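Local coordinates for RND efflux system, outer membrane lipoprotein, NodT family (Burkholderia mallei, PDB 6U94) that probably serves as the outer-membrane exit duct of a tripartite RND efflux pump, a lipoprotein of the outer membrane factor family, at residues A84-Q89 and A171-T176; D189-Q194 and T220-A225. All coordinates share one frame; numbering follows the deposited sequence.

Both contacts use the long helix 156-203, one after the other: interaction 1 is complete before the chain reaches interaction 2. In interaction 1 residues 84-89, at and just beyond the last turn assigned to helix 72-86, are held against that helix at 171-176. In interaction 2 the same helix, farther on at 189-194, runs beside helix 211-247 at 220-225. Their centres lie about 27 Å apart, with nearest atoms about 16 Å apart, so they do not touch. Interaction 1 sits about 10 Å from the centre of the chain and interaction 2 about 30 Å from it. One fastens 84-89 to the long helix and the other pairs two long helices, consistent with the coiled barrel of outer membrane factors.

Interaction 1: residues A84-Q89 and A171-T176; sequences ALYRIQ and ANTYLT
The Y86 ring is sandwiched: the CB of its own neighbour R87 lies 3.7 Å above the plane on one face, and the methyl CG2 of T173 sits over the opposite face, 4.2 Å from the ring centroid and only 8° off the normal, a CH-pi contact. T176 OG1 comes to the ring edge, in plane. Here the last part of helix 72-86 docks on the long helix 156-203, part of the helical bundle of an outer membrane efflux protein. T173 reaches the ring because its CG2 stands anti to the backbone N, with OG1 swung to the other side of CB, where it hydrogen-bonds to the carbonyl O of E169 and lies 3.0 Å from Y86 OH.

N172 supplies the hydrogen bond of the contact. Its ND2 donates to Y86 OH at 2.8 Å, almost straight at 169° and with the hydroxyl close to the amide plane. The same ND2 also lies over the guanidinium of R87, 3.4 Å from CZ, the two planes stacked about 21° apart. The extended R87 side chain runs across the N172 amide. Other partners fix these polar ends: E169 takes a salt bridge from R87 NH1 and hydrogen-bonds to Y86 OH, while N172 OD1 pairs with T446 of helix 421-454. With its oxygen tied there and its ND2 tied to the tyrosine, the N172 amide is held at both ends, which fixes its rotation.

Helix 211-247 adds D239 and A242 against Y86, burying the site further. One turn along, T176 OG1 donates to N172 O at 2.7 Å, and that carbonyl also accepts from T176 N.

Interaction 2: residues D189-Q194 and T220-A225; sequences DTLRSQ and TQVQTA
L191 lays its CD1 against V222 CG1 at 3.6 Å, the two side chains crossing at about a right angle. They meet in an antiparallel pair of long helices, 156-203 and 211-247, in the manner of the helical hairpins that build the barrel of outer membrane factors; the axes of 189-194 and 220-225 come within 8.7 Å and run 160° apart. With CG anti to the backbone N (chi1 -177°), L191 sends CD1 across to V222 although its CB does not aim straight at the other helix. The small A225 lets the backbones close in: the CA atoms of L191 and A225 are 5.1 Å apart, and the A225 methyl sits 3.8 Å from L191 CA, with T190 CG2 also against it.

Toward the other end, the amide groups of Q194 and Q221 lie close, their planes 31° apart, beside Q427 and F424 of helix 421-454, which packs along this side. A bend at chi2 turns the Q194 amide toward Q221. Next to them V222 uses its second branch: CG2 lies 3.6 Å from Q194 CB and 3.3 Å from Q194 O.

Interaction 1: residues A84-Q89 and A171-T176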
loop_
_atom_site.group_PDB
_atom_site.type_symbol
_atom_site.label_atom_id
_atom_site.label_comp_id
_atom_site.label_asym_id
_atom_site.label_seq_id
_atom_site.Cartn_x
_atom_site.Cartn_y
_atom_site.Cartn_z
ATOM N N ALA A 84 8.792 -7.193 -9.070
ATOM C CA ALA A 84 9.973 -7.975 -8.721
ATOM C C ALA A 84 11.203 -7.093 -8.563
ATOM O O ALA A 84 12.122 -7.442 -7.814
ATOM C CB ALA A 84 10.226 -9.053 -9.777
ATOM N N LEU A 85 11.237 -5.948 -9.248
ATOM C CA LEU A 85 12.409 -5.086 -9.167
ATOM C C LEU A 85 12.489 -4.368 -7.826
ATOM O O LEU A 85 13.573 -4.259 -7.243
ATOM C CB LEU A 85 12.403 -4.074 -10.313
ATOM C CG LEU A 85 12.928 -4.585 -11.657
ATOM C CD1 LEU A 85 12.963 -3.467 -12.688
ATOM C CD2 LEU A 85 14.306 -5.206 -11.488
ATOM N N TYR A 86 11.359 -3.877 -7.313
ATOM C CA TYR A 86 11.388 -2.976 -6.170
ATOM C C TYR A 86 10.506 -3.383 -4.997
ATOM O O TYR A 86 10.615 -2.755 -3.942
ATOM C CB TYR A 86 10.983 -1.557 -6.603
ATOM C CG TYR A 86 9.502 -1.289 -6.467
ATOM C CD1 TYR A 86 8.596 -1.804 -7.386
ATOM C CD2 TYR A 86 9.007 -0.528 -5.414
ATOM C CE1 TYR A 86 7.238 -1.566 -7.261
ATOM C CE2 TYR A 86 7.654 -0.286 -5.278
ATOM C CZ TYR A 86 6.772 -0.807 -6.207
ATOM O OH TYR A 86 5.421 -0.569 -6.083
ATOM N N ARG A 87 9.644 -4.390 -5.131
ATOM C CA ARG A 87 8.639 -4.599 -4.097
ATOM C C ARG A 87 8.656 -5.999 -3.493
ATOM O O ARG A 87 8.609 -6.139 -2.267
ATOM C CB ARG A 87 7.247 -4.297 -4.655
ATOM C CG ARG A 87 6.183 -4.152 -3.581
ATOM C CD ARG A 87 4.924 -3.520 -4.140
ATOM N NE ARG A 87 3.939 -3.248 -3.098
ATOM C CZ ARG A 87 2.712 -2.792 -3.331
ATOM N NH1 ARG A 87 2.310 -2.557 -4.576
ATOM N NH2 ARG A 87 1.883 -2.572 -2.319
ATOM N N ILE A 88 8.713 -7.036 -4.334
ATOM C CA ILE A 88 8.550 -8.405 -3.843
ATOM C C ILE A 88 9.636 -8.748 -2.829
ATOM O O ILE A 88 9.359 -9.327 -1.772
ATOM C CB ILE A 88 8.544 -9.403 -5.014
ATOM C CG1 ILE A 88 7.518 -8.988 -6.069
ATOM C CG2 ILE A 88 8.238 -10.806 -4.512
ATOM C CD1 ILE A 88 6.101 -8.972 -5.560
ATOM N N GLN A 89 10.884 -8.395 -3.134
ATOM C CA GLN A 89 11.994 -8.759 -2.263
ATOM C C GLN A 89 12.181 -7.806 -1.089
ATOM O O GLN A 89 12.903 -8.151 -0.148
ATOM C CB GLN A 89 13.294 -8.841 -3.068
ATOM C CG GLN A 89 13.377 -10.044 -4.001
ATOM C CD GLN A 89 13.496 -11.375 -3.266
ATOM O OE1 GLN A 89 13.422 -11.436 -2.038
ATOM N NE2 GLN A 89 13.689 -12.448 -4.022
ATOM N N ALA A 171 1.517 4.394 -8.737
ATOM C CA ALA A 171 1.460 5.297 -7.592
ATOM C C ALA A 171 2.348 4.800 -6.457
ATOM O O ALA A 171 3.107 5.576 -5.865
ATOM C CB ALA A 171 0.016 5.455 -7.115
ATOM N N ASN A 172 2.267 3.506 -6.140
ATOM C CA ASN A 172 3.076 2.975 -5.049
ATOM C C ASN A 172 4.562 3.022 -5.373
ATOM O O ASN A 172 5.389 3.131 -4.461
ATOM C CB ASN A 172 2.655 1.543 -4.723
ATOM C CG ASN A 172 3.328 1.010 -3.469
ATOM O OD1 ASN A 172 2.945 1.362 -2.352
ATOM N ND2 ASN A 172 4.329 0.157 -3.646
ATOM N N THR A 173 4.921 2.945 -6.656
ATOM C CA THR A 173 6.330 2.989 -7.033
ATOM C C THR A 173 6.887 4.406 -6.959
ATOM O O THR A 173 8.021 4.605 -6.508
ATOM C CB THR A 173 6.515 2.413 -8.437
ATOM O OG1 THR A 173 6.019 1.071 -8.462
ATOM C CG2 THR A 173 7.982 2.396 -8.825
ATOM N N TYR A 174 6.112 5.399 -7.403
ATOM C CA TYR A 174 6.572 6.782 -7.322
ATOM C C TYR A 174 6.589 7.270 -5.879
ATOM O O TYR A 174 7.484 8.026 -5.483
ATOM C CB TYR A 174 5.689 7.680 -8.187
ATOM C CG TYR A 174 6.057 9.148 -8.141
ATOM C CD1 TYR A 174 7.232 9.609 -8.716
ATOM C CD2 TYR A 174 5.217 10.076 -7.534
ATOM C CE1 TYR A 174 7.569 10.952 -8.683
ATOM C CE2 TYR A 174 5.545 11.420 -7.494
ATOM C CZ TYR A 174 6.721 11.853 -8.070
ATOM O OH TYR A 174 7.047 13.190 -8.031
ATOM N N LEU A 175 5.608 6.848 -5.077
ATOM C CA LEU A 175 5.631 7.175 -3.655
ATOM C C LEU A 175 6.815 6.512 -2.965
ATOM O O LEU A 175 7.513 7.144 -2.164
ATOM C CB LEU A 175 4.315 6.760 -2.998
ATOM C CG LEU A 175 3.115 7.634 -3.368
ATOM C CD1 LEU A 175 1.838 7.122 -2.722
ATOM C CD2 LEU A 175 3.376 9.078 -2.973
ATOM N N THR A 176 7.062 5.235 -3.272
ATOM C CA THR A 176 8.238 4.555 -2.736
ATOM C C THR A 176 9.521 5.259 -3.163
ATOM O O THR A 176 10.482 5.335 -2.389
ATOM C CB THR A 176 8.248 3.091 -3.177
ATOM O OG1 THR A 176 7.130 2.405 -2.597
ATOM C CG2 THR A 176 9.534 2.398 -2.752
#

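Interaction 2: residues D189-Q194 and T220-A225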
loop_
_atom_site.group_PDB
_atom_site.type_symbol
_atom_site.label_atom_id
_atom_site.label_comp_id
_atom_site.label_asym_id
_atom_site.label_seq_id
_atom_site.Cartn_x
_atom_site.Cartn_y
_atom_site.Cartn_z
ATOM N N ASP A 189 22.695 13.198 5.700
ATOM C CA ASP A 189 22.828 14.161 6.788
ATOM C C ASP A 189 23.457 13.513 8.015
ATOM O O ASP A 189 24.345 14.095 8.649
ATOM C CB ASP A 189 21.464 14.754 7.136
ATOM C CG ASP A 189 20.875 15.564 6.001
ATOM O OD1 ASP A 189 21.607 15.849 5.030
ATOM O OD2 ASP A 189 19.678 15.914 6.079
ATOM N N THR A 190 23.007 12.304 8.361
ATOM C CA THR A 190 23.621 11.570 9.462
ATOM C C THR A 190 25.094 11.296 9.183
ATOM O O THR A 190 25.935 11.399 10.085
ATOM C CB THR A 190 22.865 10.261 9.701
ATOM O OG1 THR A 190 21.508 10.550 10.060
ATOM C CG2 THR A 190 23.519 9.451 10.809
ATOM N N LEU A 191 25.427 10.969 7.933
ATOM C CA LEU A 191 26.814 10.680 7.583
ATOM C C LEU A 191 27.707 11.900 7.784
ATOM O O LEU A 191 28.833 11.779 8.282
ATOM C CB LEU A 191 26.889 10.185 6.138
ATOM C CG LEU A 191 28.250 9.763 5.579
ATOM C CD1 LEU A 191 28.894 8.716 6.468
ATOM C CD2 LEU A 191 28.097 9.237 4.158
ATOM N N ARG A 192 27.220 13.086 7.410
ATOM C CA ARG A 192 28.037 14.292 7.527
ATOM C C ARG A 192 28.210 14.706 8.982
ATOM O O ARG A 192 29.303 15.120 9.388
ATOM C CB ARG A 192 27.416 15.429 6.715
ATOM N N SER A 193 27.146 14.603 9.781
ATOM C CA SER A 193 27.249 14.961 11.193
ATOM C C SER A 193 28.167 14.004 11.940
ATOM O O SER A 193 28.940 14.426 12.807
ATOM C CB SER A 193 25.861 14.980 11.832
ATOM O OG SER A 193 25.033 15.958 11.228
ATOM N N GLN A 194 28.102 12.710 11.614
ATOM C CA GLN A 194 28.926 11.737 12.323
ATOM C C GLN A 194 30.387 11.810 11.897
ATOM O O GLN A 194 31.273 11.436 12.674
ATOM C CB GLN A 194 28.373 10.329 12.115
ATOM C CG GLN A 194 27.002 10.117 12.734
ATOM C CD GLN A 194 26.916 10.641 14.158
ATOM O OE1 GLN A 194 25.995 11.383 14.501
ATOM N NE2 GLN A 194 27.872 10.251 14.995
ATOM N N THR A 220 32.087 3.390 13.917
ATOM C CA THR A 220 30.959 2.531 13.576
ATOM C C THR A 220 29.642 3.294 13.496
ATOM O O THR A 220 28.665 2.753 12.968
ATOM C CB THR A 220 30.822 1.378 14.576
ATOM O OG1 THR A 220 30.547 1.896 15.881
ATOM C CG2 THR A 220 32.096 0.548 14.617
ATOM N N GLN A 221 29.588 4.523 14.014
ATOM C CA GLN A 221 28.458 5.397 13.713
ATOM C C GLN A 221 28.508 5.852 12.261
ATOM O O GLN A 221 27.493 5.836 11.555
ATOM C CB GLN A 221 28.456 6.607 14.647
ATOM C CG GLN A 221 27.976 6.331 16.057
ATOM C CD GLN A 221 28.023 7.570 16.935
ATOM O OE1 GLN A 221 27.250 8.510 16.746
ATOM N NE2 GLN A 221 28.940 7.579 17.895
ATOM N N VAL A 222 29.689 6.274 11.805
ATOM C CA VAL A 222 29.865 6.667 10.410
ATOM C C VAL A 222 29.681 5.465 9.493
ATOM O O VAL A 222 29.118 5.582 8.397
ATOM C CB VAL A 222 31.247 7.322 10.220
ATOM C CG1 VAL A 222 31.490 7.657 8.760
ATOM C CG2 VAL A 222 31.363 8.564 11.080
ATOM N N GLN A 223 30.145 4.291 9.928
ATOM C CA GLN A 223 30.040 3.095 9.099
ATOM C C GLN A 223 28.584 2.709 8.864
ATOM O O GLN A 223 28.202 2.361 7.741
ATOM C CB GLN A 223 30.807 1.942 9.747
ATOM N N THR A 224 27.753 2.767 9.910
ATOM C CA THR A 224 26.338 2.449 9.741
ATOM C C THR A 224 25.635 3.491 8.879
ATOM O O THR A 224 24.714 3.153 8.124
ATOM C CB THR A 224 25.648 2.335 11.101
ATOM O OG1 THR A 224 25.927 3.500 11.881
ATOM C CG2 THR A 224 26.133 1.096 11.844
ATOM N N ALA A 225 26.051 4.755 8.971
ATOM C CA ALA A 225 25.451 5.782 8.125
ATOM C C ALA A 225 25.835 5.581 6.665
ATOM O O ALA A 225 24.989 5.704 5.770
ATOM C CB ALA A 225 25.867 7.172 8.605
#